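Local coordinates for protein-glutamine deamidase Cif (Burkholderia pseudomallei, PDB 3EIR), which deamidates a specific glutamine of host NEDD8 to glutamate, switching off cullin-RING ubiquitin ligases and arresting the host cell cycle, at residues 153-158 with 258-263; 139-144 with 213-218; 54-59 with 100-105. All blocks are in the same frame, centred on the assembly; numbering follows the deposited sequence.

Contact 1 (153-158 with 258-263); sequences YVVIVN and LRFASH
Val155 and Phe260 lie alongside each other on one face of an antiparallel sheet, and they mark the close-packed part of the seam between strand 152-159 and the outermost strand 258-265, an edge of the sheet in this papain-like fold. With CG1 of Val155 anti to its own nitrogen (chi1 -177°), the two methyls are shared out: CG1 rests 3.9 Å from Phe260 CB, while CG2 lies 3.8 Å from Ser262 CB. Further along the same face, Val157 CG1 reaches Leu258 CD1 at 3.8 Å. Ser262 OG is hydrogen-bonded to His143 NE2. On the other face Ile156 CG2 meets Ala261 CB at 4.0 Å, and Ile156 continues away from the partner strand onto Asn114 and Phe117 of helix 111-121. Backbone bonds run in both directions at Val154–His263, Ile156–Ala261 and Asn158–Arg259; Ile156 N donates to Ala261 O over 2.8 Å, and the return bond from Ala261 N lies in the carbonyl plane of Ile156.

Looser are the side chains of Asn158 and Arg259, although the backbone pairing stays close there. Both residues are partly exposed, and Asn158 is about 7 Å, between side chains, from His164, an inferred active-site residue. Arg259 also makes a long, weak ion pair with Glu136. Backbone pairing thus runs the full length of the seam, and what changes toward this end is the side chains: apolar packing gives way to one water, at the guanidinium edge and in its plane, that accepts from Asn158 ND2 at 2.9 Å and from Arg259 NH2 at 3.2 Å, an indirect link between two donors.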
# COMPACT_ATOMS: atom_id res chain seq x y z
N TYR A 153 -12.96 3.47 -6.39
CA TYR A 153 -11.68 4.15 -6.58
C TYR A 153 -10.70 3.67 -5.51
O TYR A 153 -11.11 3.24 -4.45
CB TYR A 153 -11.85 5.66 -6.48
CG TYR A 153 -12.66 6.26 -7.61
CD1 TYR A 153 -12.05 6.68 -8.78
CD2 TYR A 153 -14.04 6.42 -7.49
CE1 TYR A 153 -12.78 7.23 -9.81
CE2 TYR A 153 -14.78 6.96 -8.52
CZ TYR A 153 -14.14 7.37 -9.68
OH TYR A 153 -14.86 7.92 -10.71
N VAL A 154 -9.41 3.72 -5.82
CA VAL A 154 -8.40 3.55 -4.79
C VAL A 154 -7.46 4.73 -4.90
O VAL A 154 -7.11 5.15 -6.01
CB VAL A 154 -7.61 2.24 -4.96
CG1 VAL A 154 -6.98 2.14 -6.35
CG2 VAL A 154 -6.54 2.12 -3.89
N VAL A 155 -7.00 5.25 -3.76
CA VAL A 155 -6.16 6.43 -3.72
C VAL A 155 -4.77 6.07 -3.21
O VAL A 155 -4.66 5.51 -2.17
CB VAL A 155 -6.79 7.49 -2.82
CG1 VAL A 155 -6.00 8.72 -2.82
CG2 VAL A 155 -8.20 7.79 -3.24
N ILE A 156 -3.71 6.36 -3.96
CA ILE A 156 -2.39 6.15 -3.42
C ILE A 156 -1.95 7.48 -2.81
O ILE A 156 -1.99 8.52 -3.48
CB ILE A 156 -1.41 5.62 -4.49
CG1 ILE A 156 -0.01 5.42 -3.89
CG2 ILE A 156 -1.38 6.54 -5.70
CD1 ILE A 156 0.80 4.33 -4.57
N VAL A 157 -1.60 7.47 -1.53
CA VAL A 157 -1.19 8.68 -0.83
C VAL A 157 0.32 8.72 -0.59
O VAL A 157 0.91 7.79 -0.05
CB VAL A 157 -1.90 8.84 0.55
CG1 VAL A 157 -1.53 10.19 1.16
CG2 VAL A 157 -3.40 8.73 0.40
N ASN A 158 0.94 9.82 -1.00
CA ASN A 158 2.35 10.06 -0.68
C ASN A 158 2.41 11.19 0.34
O ASN A 158 2.43 12.36 -0.03
CB ASN A 158 3.16 10.40 -1.93
CG ASN A 158 4.66 10.40 -1.67
OD1 ASN A 158 5.11 10.30 -0.52
ND2 ASN A 158 5.45 10.53 -2.73
N LEU A 258 2.29 16.92 0.71
CA LEU A 258 1.25 15.92 0.58
C LEU A 258 0.85 15.77 -0.89
O LEU A 258 0.63 16.75 -1.59
CB LEU A 258 0.03 16.29 1.42
CG LEU A 258 -1.20 15.38 1.30
CD1 LEU A 258 -0.85 13.94 1.63
CD2 LEU A 258 -2.30 15.89 2.21
N ARG A 259 0.77 14.52 -1.34
CA ARG A 259 0.41 14.23 -2.72
C ARG A 259 -0.40 12.95 -2.73
O ARG A 259 -0.08 12.01 -2.02
CB ARG A 259 1.68 14.03 -3.56
CG ARG A 259 2.42 15.31 -3.89
CD ARG A 259 3.90 15.05 -4.18
NE ARG A 259 4.10 13.88 -5.03
CZ ARG A 259 4.06 13.90 -6.36
NH1 ARG A 259 3.82 15.04 -7.00
NH2 ARG A 259 4.25 12.79 -7.05
N PHE A 260 -1.47 12.92 -3.52
CA PHE A 260 -2.23 11.69 -3.70
C PHE A 260 -2.82 11.59 -5.10
O PHE A 260 -2.99 12.59 -5.80
CB PHE A 260 -3.33 11.55 -2.64
CG PHE A 260 -4.31 12.68 -2.63
CD1 PHE A 260 -5.35 12.72 -3.55
CD2 PHE A 260 -4.22 13.69 -1.68
CE1 PHE A 260 -6.27 13.76 -3.54
CE2 PHE A 260 -5.14 14.73 -1.67
CZ PHE A 260 -6.16 14.76 -2.60
N ALA A 261 -3.13 10.37 -5.51
CA ALA A 261 -3.71 10.13 -6.82
C ALA A 261 -4.77 9.06 -6.68
O ALA A 261 -4.52 8.00 -6.12
CB ALA A 261 -2.63 9.67 -7.79
N SER A 262 -5.97 9.34 -7.18
CA SER A 262 -7.03 8.35 -7.21
C SER A 262 -7.11 7.69 -8.58
O SER A 262 -6.72 8.28 -9.59
CB SER A 262 -8.38 8.97 -6.87
OG SER A 262 -8.85 9.75 -7.96
N HIS A 263 -7.61 6.46 -8.59
CA HIS A 263 -7.76 5.70 -9.82
C HIS A 263 -8.97 4.77 -9.71
O HIS A 263 -9.08 4.01 -8.75
CB HIS A 263 -6.50 4.88 -10.07
CG HIS A 263 -6.32 4.46 -11.50
ND1 HIS A 263 -7.17 3.58 -12.13
CD2 HIS A 263 -5.38 4.80 -12.41
CE1 HIS A 263 -6.77 3.39 -13.37
NE2 HIS A 263 -5.68 4.12 -13.57
O HOH W 1 4.10 10.13 -5.29

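Contact 2 (139-144 with 213-218); sequences SFAEHV and ELNQLL
Phe140 is the apolar centre of this meeting between two short helical pieces, whose axes approach to 9.2 Å at an angle of 122°. Its CG stands anti to the backbone nitrogen (chi1 -173°), which turns the ring toward helix 211-217. Two leucines of that segment come obliquely from one side of the ring: CD1 touches Leu218 CD2 at 3.6 Å, and CE2 meets Leu214 CB at 3.9 Å. Val144 CG2, from the ring's own helix, lies above the opposite face, offset toward the rim, so that the ring is enclosed between its helix and the two leucines.

One direct polar bond joins the segments. Ala141 N donates to Asn215 OD1 over 2.9 Å, but it arrives 51° out of the amide's carbonyl plane, well away from a lone pair. The same oxygen is only 3.1 Å from Ala141 CB, so the amide is pressed closely onto the first turn of helix 140-144. The backbones come closest at Phe140 and Asn215, whose CA atoms are 5.1 Å apart, and the Asn215 amide reaches from there to Ala141.

A second set of polar bonds belongs to the helix start itself. Ser139 OG accepts from Glu142 N at 3.0 Å, and Glu142 OE2 in return accepts from Ser139 N at 2.9 Å through its anti lone pair. These bonds tie Glu142 N and Ser139 N, while Asn215 OD1 takes Ala141 N, another N-H of the same first turn.

Reciprocal bonds of this kind define a capping box. Beyond it, Phe140, Leu214 and Leu218 all rest on Ile168 of strand 164-170, an arrangement of helices layered on an antiparallel sheet that fits the papain-like fold of this enzyme.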
# COMPACT_ATOMS: atom_id res chain seq x y z
N SER A 139 -7.94 19.31 -1.43
CA SER A 139 -8.26 18.54 -0.24
C SER A 139 -8.91 17.21 -0.61
O SER A 139 -9.68 17.14 -1.56
CB SER A 139 -9.20 19.33 0.68
OG SER A 139 -10.42 19.60 0.02
N PHE A 140 -8.58 16.17 0.14
CA PHE A 140 -9.24 14.89 0.01
C PHE A 140 -10.76 15.07 -0.12
O PHE A 140 -11.38 14.52 -1.03
CB PHE A 140 -8.89 14.00 1.20
CG PHE A 140 -9.39 12.60 1.06
CD1 PHE A 140 -8.72 11.68 0.27
CD2 PHE A 140 -10.55 12.20 1.70
CE1 PHE A 140 -9.17 10.39 0.14
CE2 PHE A 140 -11.02 10.90 1.57
CZ PHE A 140 -10.33 10.00 0.79
N ALA A 141 -11.36 15.85 0.77
CA ALA A 141 -12.79 16.13 0.67
C ALA A 141 -13.14 16.63 -0.72
O ALA A 141 -14.01 16.07 -1.39
CB ALA A 141 -13.21 17.15 1.72
N GLU A 142 -12.46 17.69 -1.14
CA GLU A 142 -12.62 18.26 -2.48
C GLU A 142 -12.70 17.18 -3.55
O GLU A 142 -13.69 17.05 -4.28
CB GLU A 142 -11.44 19.17 -2.82
CG GLU A 142 -11.73 20.66 -2.72
CD GLU A 142 -10.62 21.49 -3.34
OE1 GLU A 142 -10.92 22.38 -4.16
OE2 GLU A 142 -9.44 21.24 -3.01
N HIS A 143 -11.62 16.41 -3.64
CA HIS A 143 -11.47 15.43 -4.70
C HIS A 143 -12.54 14.35 -4.65
O HIS A 143 -13.19 14.06 -5.66
CB HIS A 143 -10.08 14.79 -4.62
CG HIS A 143 -9.80 13.85 -5.75
ND1 HIS A 143 -9.85 14.24 -7.07
CD2 HIS A 143 -9.45 12.54 -5.75
CE1 HIS A 143 -9.56 13.21 -7.84
NE2 HIS A 143 -9.30 12.17 -7.06
N VAL A 144 -12.73 13.75 -3.48
CA VAL A 144 -13.67 12.65 -3.35
C VAL A 144 -15.08 13.08 -3.74
O VAL A 144 -15.80 12.33 -4.40
CB VAL A 144 -13.65 12.05 -1.94
CG1 VAL A 144 -14.70 10.97 -1.81
CG2 VAL A 144 -12.29 11.46 -1.67
N GLU A 213 -12.08 12.39 9.17
CA GLU A 213 -10.73 12.26 9.69
C GLU A 213 -9.72 12.11 8.55
O GLU A 213 -8.58 12.56 8.65
CB GLU A 213 -10.62 11.05 10.62
CG GLU A 213 -11.55 11.13 11.82
CD GLU A 213 -11.30 10.02 12.82
OE1 GLU A 213 -10.69 9.01 12.44
OE2 GLU A 213 -11.71 10.16 13.99
N LEU A 214 -10.14 11.48 7.46
CA LEU A 214 -9.26 11.39 6.30
C LEU A 214 -9.02 12.78 5.72
O LEU A 214 -7.88 13.14 5.39
CB LEU A 214 -9.83 10.43 5.25
CG LEU A 214 -9.15 9.07 5.07
CD1 LEU A 214 -8.34 8.65 6.28
CD2 LEU A 214 -10.17 8.00 4.71
N ASN A 215 -10.08 13.58 5.61
CA ASN A 215 -9.95 14.93 5.08
C ASN A 215 -8.98 15.76 5.90
O ASN A 215 -8.15 16.48 5.36
CB ASN A 215 -11.31 15.64 5.03
CG ASN A 215 -11.22 16.99 4.33
OD1 ASN A 215 -10.57 17.12 3.29
ND2 ASN A 215 -11.88 18.00 4.90
N GLN A 216 -9.10 15.64 7.22
CA GLN A 216 -8.27 16.36 8.17
C GLN A 216 -6.82 15.94 8.04
O GLN A 216 -5.92 16.78 7.93
CB GLN A 216 -8.76 16.12 9.59
CG GLN A 216 -10.16 16.64 9.85
CD GLN A 216 -10.68 16.27 11.22
OE1 GLN A 216 -9.92 16.23 12.19
NE2 GLN A 216 -11.97 15.99 11.31
N LEU A 217 -6.58 14.63 8.06
CA LEU A 217 -5.25 14.10 7.84
C LEU A 217 -4.70 14.66 6.55
O LEU A 217 -3.69 15.36 6.54
CB LEU A 217 -5.28 12.57 7.76
CG LEU A 217 -4.04 11.83 8.28
CD1 LEU A 217 -4.00 10.40 7.79
CD2 LEU A 217 -2.76 12.56 7.91
N LEU A 218 -5.42 14.44 5.47
CA LEU A 218 -4.93 14.76 4.15
C LEU A 218 -5.32 16.17 3.75
O LEU A 218 -5.94 16.40 2.74
CB LEU A 218 -5.48 13.76 3.12
CG LEU A 218 -4.97 12.33 3.03
CD1 LEU A 218 -4.25 11.81 4.19
CD2 LEU A 218 -6.05 11.40 2.66

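Contact 3 (54-59 with 100-105); sequences SNRVMW and DPFALM
Asn55 and Leu104 bring their CA atoms within 6.3 Å where helix 52-58 runs past an irregular loop that opens with a type I turn from Asp100 to Ala103. That turn is combined with an Asx turn, for Asp100 OD1 accepts from Phe102 N at 2.9 Å, and it leaves the carbonyls of Pro101, Phe102 and Ala103 within reach of Arg56 and its water.

Two neighbouring helix residues take hold of the loop by different means. Asn55 carries its amide anti to the backbone nitrogen and uses OD1 to accept from Met105 N over 2.9 Å. This donor stands 36° out of the amide's carbonyl plane. The other end of the amide gives a weak bond, 3.5 Å from Asn55 ND2 to Met105 O, and also binds Leu49 O, so both ends of the group are engaged.

Arg56 bends at its second torsion (chi2 -104°) to bring the guanidinium toward the turn. NH2 donates 2.7 Å to Phe102 O, in the carbonyl plane and on a lone pair, and the same nitrogen lies at the edge of the Phe102 ring. The bond is bent, with an N-H...O angle of only 132°, and Phe102 O is tilted out of the guanidinium plane. NH1 forms a salt bridge with Glu52, so the guanidinium is engaged on the helix side as well. Trp59 CD1 lies beside Met105 CB, and Met105 CE comes near the carbonyl oxygen of Trp59; from within the helix, Met58 CG lies over the indole centre.

A single water completes the grip on the turn: it accepts from Arg56 NE at 2.7 Å and donates to Pro101 O at 3.0 Å and to Ala103 O at 2.8 Å.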
# COMPACT_ATOMS: atom_id res chain seq x y z
N SER A 54 4.20 -16.51 -5.32
CA SER A 54 3.24 -15.47 -4.97
C SER A 54 3.98 -14.25 -4.42
O SER A 54 3.74 -13.12 -4.84
CB SER A 54 2.21 -15.98 -3.95
OG SER A 54 1.35 -16.96 -4.52
N ASN A 55 4.90 -14.50 -3.48
CA ASN A 55 5.67 -13.42 -2.87
C ASN A 55 6.55 -12.69 -3.88
O ASN A 55 6.55 -11.46 -3.92
CB ASN A 55 6.49 -13.95 -1.69
CG ASN A 55 7.00 -12.83 -0.78
OD1 ASN A 55 8.02 -12.20 -1.06
ND2 ASN A 55 6.29 -12.58 0.31
N ARG A 56 7.27 -13.44 -4.72
CA ARG A 56 8.14 -12.84 -5.73
C ARG A 56 7.36 -11.95 -6.69
O ARG A 56 7.76 -10.82 -6.98
CB ARG A 56 8.86 -13.92 -6.53
CG ARG A 56 9.90 -14.67 -5.74
CD ARG A 56 11.31 -14.25 -6.08
NE ARG A 56 12.24 -14.75 -5.08
CZ ARG A 56 12.69 -16.00 -5.04
NH1 ARG A 56 12.30 -16.88 -5.96
NH2 ARG A 56 13.54 -16.37 -4.09
N VAL A 57 6.25 -12.46 -7.17
CA VAL A 57 5.42 -11.74 -8.12
C VAL A 57 4.77 -10.53 -7.47
O VAL A 57 4.71 -9.45 -8.07
CB VAL A 57 4.37 -12.68 -8.75
CG1 VAL A 57 3.23 -11.88 -9.39
CG2 VAL A 57 5.03 -13.60 -9.76
N MET A 58 4.30 -10.69 -6.24
CA MET A 58 3.61 -9.60 -5.56
C MET A 58 4.51 -8.41 -5.24
O MET A 58 4.14 -7.26 -5.47
CB MET A 58 2.91 -10.09 -4.30
CG MET A 58 2.09 -9.01 -3.62
SD MET A 58 0.52 -8.73 -4.46
CE MET A 58 0.45 -6.93 -4.47
N TRP A 59 5.70 -8.67 -4.71
CA TRP A 59 6.52 -7.56 -4.22
C TRP A 59 7.71 -7.19 -5.12
O TRP A 59 8.70 -6.64 -4.64
CB TRP A 59 7.00 -7.83 -2.79
CG TRP A 59 5.91 -8.14 -1.77
CD1 TRP A 59 5.92 -9.15 -0.85
CD2 TRP A 59 4.69 -7.41 -1.55
NE1 TRP A 59 4.78 -9.11 -0.09
CE2 TRP A 59 4.01 -8.05 -0.49
CE3 TRP A 59 4.10 -6.29 -2.15
CZ2 TRP A 59 2.77 -7.61 -0.02
CZ3 TRP A 59 2.88 -5.85 -1.67
CH2 TRP A 59 2.22 -6.51 -0.62
N ASP A 100 19.30 -12.05 2.31
CA ASP A 100 19.24 -13.09 1.29
C ASP A 100 18.28 -12.66 0.18
O ASP A 100 17.08 -12.53 0.40
CB ASP A 100 18.78 -14.40 1.92
CG ASP A 100 18.94 -15.57 0.98
OD1 ASP A 100 18.88 -15.36 -0.25
OD2 ASP A 100 19.12 -16.70 1.48
N PRO A 101 18.82 -12.43 -1.03
CA PRO A 101 18.01 -11.93 -2.14
C PRO A 101 16.90 -12.92 -2.53
O PRO A 101 15.92 -12.54 -3.18
CB PRO A 101 19.02 -11.80 -3.28
CG PRO A 101 20.36 -11.99 -2.67
CD PRO A 101 20.18 -12.79 -1.45
N PHE A 102 17.05 -14.17 -2.14
CA PHE A 102 16.02 -15.17 -2.42
C PHE A 102 14.96 -15.22 -1.33
O PHE A 102 13.88 -15.76 -1.53
CB PHE A 102 16.64 -16.55 -2.61
CG PHE A 102 17.65 -16.62 -3.71
CD1 PHE A 102 17.24 -16.86 -5.02
CD2 PHE A 102 19.00 -16.45 -3.46
CE1 PHE A 102 18.16 -16.93 -6.04
CE2 PHE A 102 19.93 -16.53 -4.48
CZ PHE A 102 19.50 -16.77 -5.77
N ALA A 103 15.25 -14.63 -0.17
CA ALA A 103 14.31 -14.66 0.95
C ALA A 103 12.96 -14.06 0.59
O ALA A 103 12.88 -13.18 -0.27
CB ALA A 103 14.91 -13.93 2.15
N LEU A 104 11.89 -14.54 1.23
CA LEU A 104 10.59 -13.89 1.11
C LEU A 104 10.79 -12.44 1.49
O LEU A 104 11.72 -12.10 2.21
CB LEU A 104 9.57 -14.52 2.06
CG LEU A 104 9.30 -16.02 1.97
CD1 LEU A 104 8.20 -16.41 2.97
CD2 LEU A 104 8.90 -16.43 0.57
N MET A 105 9.90 -11.57 1.03
CA MET A 105 10.06 -10.16 1.33
C MET A 105 8.97 -9.64 2.26
O MET A 105 7.82 -10.07 2.19
CB MET A 105 10.12 -9.32 0.04
CG MET A 105 11.27 -9.70 -0.88
SD MET A 105 11.13 -9.03 -2.57
CE MET A 105 11.32 -7.28 -2.25
O HOH W 2 12.91 -13.01 -3.08

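Contacts 1 and 2 work on the same sheet, with centres 11 Å apart: contact 1 joins two of its strands, and contact 2 lays helices over the face that carries Val155 and Phe260. They touch through a probable Ser262–His143 hydrogen bond and through packing of Phe260 near Phe140 and Leu258 on Leu218. Contact 3 lies on the opposite side of the chain's centre and joins a helix to a loop with no sheet involved. All three are partly buried, but only contact 3 includes exposed residues. Paired backbone bonds dominate nearest the middle, an aromatic ring packed on two leucines with one amide bond serves the flank, and side-chain bonds to backbone groups, aided by water, anchor the loop.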